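PDB 4ZSF: BsaWI endonuclease from Geobacillus stearothermophilus, which cuts double-stranded DNA as a restriction endonuclease of the PD-(D/E)XK class, probably with the help of divalent metal ions. Local coordinates for residues F4-S9 / I38-E43; M207-T212 / T231-Y236; R216-H221 / F263-K268. All coordinates share one frame; numbering follows the deposited sequence.

The three contacts belong to two distant regions of an elongated chain: the centre of interaction 1, between helices 3-22 and 25-43, is about 55 Å from that of interaction 2 and about 58 Å from that of interaction 3. Interactions 2 and 3 are neighbours in the part that carries the mixed sheet, with centres about 10 Å apart. They touch through a salt bridge from Asp233 OD1 to Lys268 NZ (2.6 Å) and a probable hydrogen bond from Arg234 NH1 to Trp267 O (2.7 Å). All three lie away from the calcium-binding residue Asp239, though the side chain of Asp233 is about 4 Å, and that of Asn218 about 5 Å, from bound calcium. Interaction 2 comes within about 7 Å of the DNA.

Interaction 1: F4-S9 / I38-E43; sequences FEYCIS and ISAMRE
Tyr6 OH and Ser39 OG form a hydrogen bond in which either hydroxyl could be the donor; at 2.5 Å it is very short, and Ser39 has two modelled conformers, so the exact length is doubtful. The pair sits between the two arms of an antiparallel helical hairpin, helices 3-22 and 25-43, which apolar packing also joins; their axes here run at 154° and come within 10.0 Å. With CG opposite the backbone N (chi1 179°), the Tyr6 ring reaches across the groove, and Ser39 OG arrives at its edge, in the ring plane. Glu43 approaches differently: its CB lies over one face of the ring, and its CG is 3.6 Å from Tyr6 OH. Alanine suits position 40 because its small side chain lets Tyr6 CE2 come within 3.8 Å of Ala40 CA. Putting a leucine in place of Tyr6 would probably leave Ser39 OG without its mate across the groove and Glu43 without a ring to lie against. Helix 49-65 also packs against Cys7 through Ala55 and against Ala40 through Ile52, while Met94 of the second subunit touches Ile38 and Met41. Between the helices, Cys7 SG rests 3.7 Å from Ala40 CB.

Interaction 2: M207-T212 / T231-Y236; sequences MVNGGT and TIDRIY
Asn209, at the C-terminal end of helix 202-209, faces Arg234 in a type II' beta turn from Ile232 to Ile235, with their CA atoms 6.1 Å apart. Gly210 is the first residue past the helix to leave helical phi/psi, and its phi is positive, a conformation that glycine tolerates readily. Inside the turn, Ile232 and Ile235 exchange backbone hydrogen bonds in both directions, closing a tight reversal that leads into strand 235-238, an outermost strand of the chain's mixed sheet.

The side-chain amide of Asn209 bonds to the turn through both its oxygen and its nitrogen. Its OD1 accepts from Arg234 N at 2.9 Å, the donor standing above the amide carbonyl plane, while its ND2 gives a hydrogen to Ile232 O at 3.1 Å. Ile232 O is thus held twice, since Ile235 N reaches it from the opposite face of its plane. Asparagine suits the place because a single short side chain offers an acceptor and a donor, matching the N-H of Arg234 and the C=O of Ile232. With CG beside the backbone N (chi1 -71°), the amide slides past the Asp233 side chain, whose CB is 3.5 Å from Asn209 ND2. Alongside the polar centre, Val208 CG1 meets Ile235 CG1 at 3.6 Å, a branched aliphatic pair packed beside the amide.

A water also bridges the segments. It donates to Asn209 O at 2.7 Å and to Asp233 OD2, and accepts from Arg234 NE at the guanidinium edge. Asp233 OD1 pairs with Lys268, and Arg234 NH1 reaches the backbone oxygens of Trp267 and His221.

The buried amide of Asn209 therefore has both its oxygen and its nitrogen engaged, and the Asp233 carboxylate is probably balanced chiefly by Lys268, with Arg234 adding through the water.

Interaction 3: R216-H221 / F263-K268; sequences RLNGWH and FNYEWK
His221 crosses, in the PD-(D/E)XK nuclease part with the mixed sheet, from the loop leading into strand 222-226 to the C-terminal segment 263-268 after helix 243-258, where Asn264 to Trp267 form a type I turn and His221, Phe263 and Trp267 make an aromatic cluster. His221 CB lies 4.1 Å from Trp267 CE3, and CG follows the same indole edge. Further out, CD2 comes within 3.3 Å of Trp267 O, close to the imidazole plane. On the other branch, ND1 is hydrogen-bonded to Ser189 N, and CE1 touches Phe263 CE1 at 3.5 Å. Both aromatic neighbours direct an edge at the imidazole face in T-shaped pairs, the planes 79° apart for Phe263 and nearly perpendicular for Trp267. At the tip, NE2 donates to Asn264 O over 2.8 Å, nearly straight at 168° and exactly in the ring plane; Trp267 N approaches that same oxygen from the opposite face of its carbonyl. Histidine suits this place, offering a face that takes ring edges, NE2 as donor and ND1 for the second bond. Beside it, Asn218 has its CG in the crowded position between backbone N and carbonyl carbon (chi1 50°), from where ND2 serves two oxygens, Trp220 O and Tyr265 O, each at 2.9 Å. Across the contact Leu217 lends Tyr265 a methyl, its CD1 sitting over the ring in a CH-pi contact, 3.9 Å from the centroid.

Interaction 1: F4-S9 / I38-E43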
loop_
_atom_site.group_PDB
_atom_site.type_symbol
_atom_site.label_atom_id
_atom_site.label_comp_id
_atom_site.label_asym_id
_atom_site.label_seq_id
_atom_site.Cartn_x
_atom_site.Cartn_y
_atom_site.Cartn_z
ATOM N N PHE A 4 12.577 -28.104 6.214
ATOM C CA PHE A 4 11.187 -27.681 6.176
ATOM C C PHE A 4 10.414 -28.314 7.346
ATOM O O PHE A 4 9.683 -27.612 8.058
ATOM C CB PHE A 4 10.542 -28.020 4.833
ATOM C CG PHE A 4 9.152 -27.533 4.704
ATOM C CD1 PHE A 4 8.094 -28.278 5.205
ATOM C CD2 PHE A 4 8.879 -26.369 4.054
ATOM C CE1 PHE A 4 6.771 -27.810 5.090
ATOM C CE2 PHE A 4 7.541 -25.909 3.918
ATOM C CZ PHE A 4 6.511 -26.646 4.448
ATOM N N GLU A 5 10.590 -29.629 7.543
ATOM C CA GLU A 5 10.025 -30.326 8.698
ATOM C C GLU A 5 10.477 -29.710 9.997
ATOM O O GLU A 5 9.691 -29.589 10.933
ATOM C CB GLU A 5 10.422 -31.804 8.699
ATOM C CG GLU A 5 9.977 -32.501 7.433
ATOM C CD GLU A 5 10.508 -33.952 7.349
ATOM O OE1 GLU A 5 11.716 -34.216 7.574
ATOM O OE2 GLU A 5 9.685 -34.833 7.054
ATOM N N TYR A 6 11.752 -29.367 10.070
ATOM C CA TYR A 6 12.309 -28.768 11.259
ATOM C C TYR A 6 11.593 -27.429 11.543
ATOM O O TYR A 6 11.292 -27.117 12.701
ATOM C CB TYR A 6 13.815 -28.527 11.102
ATOM C CG TYR A 6 14.430 -27.884 12.314
ATOM C CD1 TYR A 6 14.786 -28.648 13.407
ATOM C CD2 TYR A 6 14.588 -26.499 12.395
ATOM C CE1 TYR A 6 15.326 -28.068 14.565
ATOM C CE2 TYR A 6 15.127 -25.914 13.537
ATOM C CZ TYR A 6 15.503 -26.699 14.602
ATOM O OH TYR A 6 16.041 -26.119 15.711
ATOM N N CYS A 7 11.384 -26.641 10.504
ATOM C CA CYS A 7 10.775 -25.286 10.734
ATOM C C CYS A 7 9.349 -25.422 11.198
ATOM O O CYS A 7 8.902 -24.695 12.092
ATOM C CB CYS A 7 10.793 -24.426 9.487
ATOM S SG CYS A 7 12.433 -23.807 9.145
ATOM N N ILE A 8 8.632 -26.347 10.576
ATOM C CA ILE A 8 7.219 -26.540 10.893
ATOM C C ILE A 8 7.105 -26.910 12.389
ATOM O O ILE A 8 6.273 -26.349 13.158
ATOM C CB ILE A 8 6.598 -27.698 10.066
ATOM C CG1 ILE A 8 6.435 -27.361 8.575
ATOM C CG2 ILE A 8 5.288 -28.183 10.680
ATOM C CD1 ILE A 8 6.017 -25.994 8.292
ATOM N N SER A 9 7.952 -27.839 12.810
ATOM C CA SER A 9 7.807 -28.415 14.144
ATOM C C SER A 9 8.340 -27.435 15.181
ATOM O O SER A 9 7.784 -27.299 16.267
ATOM C CB SER A 9 8.521 -29.776 14.235
ATOM O OG SER A 9 9.924 -29.609 14.283
ATOM N N ILE A 38 16.349 -18.340 13.307
ATOM C CA ILE A 38 17.732 -18.422 13.828
ATOM C C ILE A 38 18.146 -19.887 14.001
ATOM O O ILE A 38 19.224 -20.274 13.544
ATOM C CB ILE A 38 17.867 -17.653 15.163
ATOM C CG1 ILE A 38 17.762 -16.151 14.910
ATOM C CG2 ILE A 38 19.258 -18.016 15.895
ATOM C CD1 ILE A 38 17.634 -15.347 16.225
ATOM N N SER A 39 17.279 -20.685 14.623
ATOM C CA SER A 39 17.560 -22.091 14.944
ATOM C C SER A 39 17.788 -22.915 13.698
ATOM O O SER A 39 18.727 -23.739 13.621
ATOM C CB SER A 39 16.399 -22.686 15.750
ATOM O OG SER A 39 16.818 -23.889 16.372
ATOM N N ALA A 40 16.945 -22.683 12.702
ATOM C CA ALA A 40 17.023 -23.426 11.439
ATOM C C ALA A 40 18.233 -23.022 10.655
ATOM O O ALA A 40 18.829 -23.879 9.970
ATOM C CB ALA A 40 15.751 -23.184 10.580
ATOM N N MET A 41 18.575 -21.713 10.670
ATOM C CA MET A 41 19.805 -21.338 9.965
ATOM C C MET A 41 21.007 -22.001 10.632
ATOM O O MET A 41 21.980 -22.326 9.965
ATOM C CB MET A 41 19.978 -19.835 9.946
ATOM C CG MET A 41 19.054 -19.174 8.904
ATOM S SD MET A 41 19.332 -17.389 8.727
ATOM C CE MET A 41 18.910 -16.836 10.342
ATOM N N ARG A 42 20.974 -22.182 11.942
ATOM C CA ARG A 42 22.024 -23.001 12.564
ATOM C C ARG A 42 21.955 -24.486 12.263
ATOM O O ARG A 42 22.984 -25.116 12.038
ATOM C CB ARG A 42 22.019 -22.786 14.081
ATOM C CG ARG A 42 22.357 -21.312 14.428
ATOM C CD ARG A 42 22.168 -21.023 15.927
ATOM N NE ARG A 42 22.646 -19.689 16.313
ATOM C CZ ARG A 42 22.240 -19.005 17.387
ATOM N NH1 ARG A 42 21.348 -19.526 18.226
ATOM N NH2 ARG A 42 22.767 -17.821 17.636
ATOM N N GLU A 43 20.793 -25.101 12.355
ATOM C CA GLU A 43 20.707 -26.534 12.106
ATOM C C GLU A 43 20.927 -26.882 10.649
ATOM O O GLU A 43 21.302 -28.045 10.319
ATOM C CB GLU A 43 19.338 -27.064 12.542
ATOM C CG GLU A 43 19.085 -26.925 14.032
ATOM C CD GLU A 43 19.988 -27.804 14.873
ATOM O OE1 GLU A 43 20.416 -28.866 14.382
ATOM O OE2 GLU A 43 20.279 -27.399 16.016
#

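Interaction 2: M207-T212 / T231-Y236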
loop_
_atom_site.group_PDB
_atom_site.type_symbol
_atom_site.label_atom_id
_atom_site.label_comp_id
_atom_site.label_asym_id
_atom_site.label_seq_id
_atom_site.Cartn_x
_atom_site.Cartn_y
_atom_site.Cartn_z
ATOM N N MET A 207 -16.555 13.734 8.502
ATOM C CA MET A 207 -15.549 13.845 7.440
ATOM C C MET A 207 -16.152 14.331 6.141
ATOM O O MET A 207 -15.456 15.022 5.373
ATOM C CB MET A 207 -14.855 12.512 7.151
ATOM C CG MET A 207 -13.935 12.078 8.239
ATOM S SD MET A 207 -12.755 10.814 7.715
ATOM C CE MET A 207 -11.470 11.851 7.020
ATOM N N VAL A 208 -17.407 13.958 5.866
ATOM C CA VAL A 208 -18.037 14.370 4.604
ATOM C C VAL A 208 -18.619 15.764 4.805
ATOM O O VAL A 208 -18.372 16.669 4.007
ATOM C CB VAL A 208 -19.155 13.383 4.138
ATOM C CG1 VAL A 208 -19.951 13.911 2.924
ATOM C CG2 VAL A 208 -18.533 11.976 3.899
ATOM N N ASN A 209 -19.413 15.926 5.861
ATOM C CA ASN A 209 -20.239 17.132 5.997
ATOM C C ASN A 209 -19.564 18.264 6.724
ATOM O O ASN A 209 -20.028 19.418 6.636
ATOM C CB ASN A 209 -21.562 16.816 6.736
ATOM C CG ASN A 209 -22.516 16.000 5.886
ATOM O OD1 ASN A 209 -22.522 16.109 4.633
ATOM N ND2 ASN A 209 -23.342 15.181 6.555
ATOM N N GLY A 210 -18.524 17.960 7.498
ATOM C CA GLY A 210 -17.844 19.010 8.236
ATOM C C GLY A 210 -18.655 19.426 9.452
ATOM O O GLY A 210 -19.565 18.703 9.881
ATOM N N GLY A 211 -18.294 20.572 10.029
ATOM C CA GLY A 211 -19.012 21.127 11.178
ATOM C C GLY A 211 -18.633 20.581 12.540
ATOM O O GLY A 211 -19.429 20.673 13.497
ATOM N N THR A 212 -17.452 19.988 12.658
ATOM C CA THR A 212 -16.975 19.610 13.971
ATOM C C THR A 212 -15.538 20.108 14.185
ATOM O O THR A 212 -14.898 20.642 13.251
ATOM C CB THR A 212 -17.014 18.088 14.199
ATOM O OG1 THR A 212 -16.007 17.452 13.398
ATOM C CG2 THR A 212 -18.392 17.522 13.876
ATOM N N THR A 231 -31.169 11.388 2.746
ATOM C CA THR A 231 -30.100 12.366 2.709
ATOM C C THR A 231 -29.708 12.924 4.078
ATOM O O THR A 231 -30.586 13.333 4.869
ATOM C CB THR A 231 -30.493 13.511 1.797
ATOM O OG1 THR A 231 -30.601 12.973 0.477
ATOM C CG2 THR A 231 -29.418 14.659 1.844
ATOM N N ILE A 232 -28.387 12.939 4.351
ATOM C CA ILE A 232 -27.860 13.633 5.539
ATOM C C ILE A 232 -26.950 14.740 5.048
ATOM O O ILE A 232 -25.795 14.480 4.745
ATOM C CB ILE A 232 -27.045 12.675 6.477
ATOM C CG1 ILE A 232 -27.882 11.465 6.844
ATOM C CG2 ILE A 232 -26.598 13.444 7.746
ATOM C CD1 ILE A 232 -27.032 10.297 7.414
ATOM N N ASP A 233 -27.499 15.936 4.882
ATOM C CA ASP A 233 -26.749 17.086 4.380
ATOM C C ASP A 233 -26.154 16.813 2.984
ATOM O O ASP A 233 -26.883 16.936 1.992
ATOM C CB ASP A 233 -25.663 17.484 5.383
ATOM C CG ASP A 233 -25.061 18.863 5.090
ATOM O OD1 ASP A 233 -25.423 19.523 4.074
ATOM O OD2 ASP A 233 -24.203 19.262 5.895
ATOM N N ARG A 234 -24.876 16.445 2.890
ATOM C CA ARG A 234 -24.262 16.204 1.560
ATOM C C ARG A 234 -24.072 14.728 1.286
ATOM O O ARG A 234 -23.425 14.372 0.300
ATOM C CB ARG A 234 -22.894 16.905 1.468
ATOM C CG ARG A 234 -22.992 18.438 1.633
ATOM C CD ARG A 234 -21.559 18.996 1.863
ATOM N NE ARG A 234 -21.494 20.464 1.958
ATOM C CZ ARG A 234 -21.441 21.311 0.924
ATOM N NH1 ARG A 234 -21.462 20.859 -0.336
ATOM N NH2 ARG A 234 -21.387 22.639 1.186
ATOM N N ILE A 235 -24.666 13.872 2.126
ATOM C CA ILE A 235 -24.583 12.425 1.905
ATOM C C ILE A 235 -25.903 11.964 1.311
ATOM O O ILE A 235 -26.936 11.945 2.005
ATOM C CB ILE A 235 -24.317 11.675 3.167
ATOM C CG1 ILE A 235 -22.952 12.156 3.780
ATOM C CG2 ILE A 235 -24.228 10.225 2.872
ATOM C CD1 ILE A 235 -22.758 11.661 5.230
ATOM N N TYR A 236 -25.880 11.662 0.028
ATOM C CA TYR A 236 -27.101 11.384 -0.719
ATOM C C TYR A 236 -27.288 9.921 -1.130
ATOM O O TYR A 236 -26.302 9.276 -1.473
ATOM C CB TYR A 236 -27.071 12.175 -2.030
ATOM C CG TYR A 236 -26.856 13.657 -1.841
ATOM C CD1 TYR A 236 -27.910 14.494 -1.425
ATOM C CD2 TYR A 236 -25.616 14.230 -2.125
ATOM C CE1 TYR A 236 -27.715 15.873 -1.279
ATOM C CE2 TYR A 236 -25.415 15.612 -1.980
ATOM C CZ TYR A 236 -26.488 16.417 -1.587
ATOM O OH TYR A 236 -26.247 17.792 -1.450
HETATM O O HOH W 1 -21.745 20.412 4.805
#

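Interaction 3: R216-H221 / F263-K268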
loop_
_atom_site.group_PDB
_atom_site.type_symbol
_atom_site.label_atom_id
_atom_site.label_comp_id
_atom_site.label_asym_id
_atom_site.label_seq_id
_atom_site.Cartn_x
_atom_site.Cartn_y
_atom_site.Cartn_z
ATOM N N ARG A 216 -13.675 20.720 10.339
ATOM C CA ARG A 216 -14.411 21.985 10.320
ATOM C C ARG A 216 -15.225 22.148 9.021
ATOM O O ARG A 216 -16.390 22.523 9.059
ATOM C CB ARG A 216 -13.458 23.163 10.492
ATOM C CG ARG A 216 -14.129 24.416 11.079
ATOM C CD ARG A 216 -13.152 25.595 11.236
ATOM N NE ARG A 216 -12.548 26.021 9.962
ATOM C CZ ARG A 216 -13.104 26.879 9.105
ATOM N NH1 ARG A 216 -14.303 27.407 9.363
ATOM N NH2 ARG A 216 -12.466 27.206 7.985
ATOM N N LEU A 217 -14.611 21.830 7.890
ATOM C CA LEU A 217 -15.286 21.986 6.592
ATOM C C LEU A 217 -15.717 20.647 6.023
ATOM O O LEU A 217 -15.175 19.600 6.406
ATOM C CB LEU A 217 -14.363 22.644 5.595
ATOM C CG LEU A 217 -13.717 23.949 6.080
ATOM C CD1 LEU A 217 -12.884 24.544 4.967
ATOM C CD2 LEU A 217 -14.827 24.902 6.504
ATOM N N ASN A 218 -16.660 20.684 5.086
ATOM C CA ASN A 218 -17.033 19.490 4.331
ATOM C C ASN A 218 -15.856 18.989 3.455
ATOM O O ASN A 218 -15.024 19.796 2.997
ATOM C CB ASN A 218 -18.271 19.752 3.460
ATOM C CG ASN A 218 -18.149 21.024 2.615
ATOM O OD1 ASN A 218 -18.039 22.111 3.169
ATOM N ND2 ASN A 218 -18.143 20.884 1.273
ATOM N N GLY A 219 -15.769 17.673 3.238
ATOM C CA GLY A 219 -14.611 17.119 2.538
ATOM C C GLY A 219 -14.880 16.960 1.051
ATOM O O GLY A 219 -13.937 16.805 0.224
ATOM N N TRP A 220 -16.174 17.022 0.695
ATOM C CA TRP A 220 -16.693 16.858 -0.675
ATOM C C TRP A 220 -17.874 17.798 -0.868
ATOM O O TRP A 220 -18.471 18.205 0.112
ATOM C CB TRP A 220 -17.189 15.410 -0.984
ATOM C CG TRP A 220 -16.052 14.371 -1.017
ATOM C CD1 TRP A 220 -15.415 13.909 -2.138
ATOM C CD2 TRP A 220 -15.455 13.716 0.093
ATOM N NE1 TRP A 220 -14.452 13.029 -1.780
ATOM C CE2 TRP A 220 -14.460 12.867 -0.419
ATOM C CE3 TRP A 220 -15.662 13.759 1.488
ATOM C CZ2 TRP A 220 -13.637 12.089 0.404
ATOM C CZ3 TRP A 220 -14.846 12.960 2.318
ATOM C CH2 TRP A 220 -13.859 12.130 1.765
ATOM N N HIS A 221 -18.235 18.068 -2.123
ATOM C CA HIS A 221 -19.494 18.725 -2.418
ATOM C C HIS A 221 -20.646 17.784 -2.147
ATOM O O HIS A 221 -21.734 18.195 -1.725
ATOM C CB HIS A 221 -19.536 19.206 -3.893
ATOM C CG HIS A 221 -18.656 20.394 -4.114
ATOM N ND1 HIS A 221 -17.621 20.403 -5.015
ATOM C CD2 HIS A 221 -18.646 21.617 -3.518
ATOM C CE1 HIS A 221 -17.027 21.580 -4.993
ATOM N NE2 HIS A 221 -17.614 22.334 -4.074
ATOM N N PHE A 263 -17.625 28.336 -6.713
ATOM C CA PHE A 263 -17.588 26.853 -6.667
ATOM C C PHE A 263 -16.440 26.361 -5.799
ATOM O O PHE A 263 -15.734 25.444 -6.182
ATOM C CB PHE A 263 -17.472 26.258 -8.071
ATOM C CG PHE A 263 -18.361 25.032 -8.262
ATOM C CD1 PHE A 263 -18.300 23.976 -7.361
ATOM C CD2 PHE A 263 -19.262 24.956 -9.323
ATOM C CE1 PHE A 263 -19.154 22.836 -7.490
ATOM C CE2 PHE A 263 -20.120 23.849 -9.468
ATOM C CZ PHE A 263 -20.049 22.764 -8.573
ATOM N N ASN A 264 -16.249 26.995 -4.645
ATOM C CA ASN A 264 -15.327 26.477 -3.619
ATOM C C ASN A 264 -16.101 25.440 -2.769
ATOM O O ASN A 264 -17.182 24.982 -3.161
ATOM C CB ASN A 264 -14.750 27.594 -2.712
ATOM C CG ASN A 264 -15.821 28.244 -1.822
ATOM O OD1 ASN A 264 -17.041 28.053 -2.017
ATOM N ND2 ASN A 264 -15.379 29.027 -0.845
ATOM N N TYR A 265 -15.559 25.099 -1.601
ATOM C CA TYR A 265 -16.175 24.062 -0.766
ATOM C C TYR A 265 -17.616 24.396 -0.340
ATOM O O TYR A 265 -18.356 23.503 0.014
ATOM C CB TYR A 265 -15.264 23.778 0.478
ATOM C CG TYR A 265 -15.302 24.901 1.489
ATOM C CD1 TYR A 265 -16.282 24.920 2.470
ATOM C CD2 TYR A 265 -14.423 26.013 1.405
ATOM C CE1 TYR A 265 -16.362 25.961 3.400
ATOM C CE2 TYR A 265 -14.517 27.072 2.347
ATOM C CZ TYR A 265 -15.500 27.016 3.315
ATOM O OH TYR A 265 -15.619 28.014 4.239
ATOM N N GLU A 266 -18.006 25.681 -0.343
ATOM C CA GLU A 266 -19.300 26.064 0.168
ATOM C C GLU A 266 -20.430 25.660 -0.758
ATOM O O GLU A 266 -21.593 25.517 -0.320
ATOM C CB GLU A 266 -19.375 27.594 0.392
ATOM C CG GLU A 266 -18.374 28.072 1.414
ATOM C CD GLU A 266 -18.464 29.577 1.571
ATOM O OE1 GLU A 266 -19.368 30.040 2.318
ATOM O OE2 GLU A 266 -17.638 30.284 0.969
ATOM N N TRP A 267 -20.103 25.461 -2.026
ATOM C CA TRP A 267 -21.143 25.147 -3.016
ATOM C C TRP A 267 -21.913 23.891 -2.584
ATOM O O TRP A 267 -21.330 22.903 -2.131
ATOM C CB TRP A 267 -20.546 24.925 -4.405
ATOM C CG TRP A 267 -21.599 24.687 -5.490
ATOM C CD1 TRP A 267 -22.166 25.664 -6.282
ATOM C CD2 TRP A 267 -22.208 23.451 -5.867
ATOM N NE1 TRP A 267 -23.086 25.084 -7.147
ATOM C CE2 TRP A 267 -23.118 23.727 -6.917
ATOM C CE3 TRP A 267 -22.038 22.113 -5.445
ATOM C CZ2 TRP A 267 -23.887 22.718 -7.555
ATOM C CZ3 TRP A 267 -22.809 21.083 -6.091
ATOM C CH2 TRP A 267 -23.701 21.399 -7.133
ATOM N N LYS A 268 -23.231 23.917 -2.712
ATOM C CA LYS A 268 -23.994 22.719 -2.441
ATOM C C LYS A 268 -25.172 22.641 -3.417
ATOM O O LYS A 268 -25.743 23.673 -3.726
ATOM C CB LYS A 268 -24.484 22.762 -0.972
ATOM C CG LYS A 268 -25.372 21.548 -0.631
ATOM C CD LYS A 268 -25.686 21.447 0.877
ATOM C CE LYS A 268 -26.879 20.450 1.172
ATOM N NZ LYS A 268 -27.306 20.517 2.616
#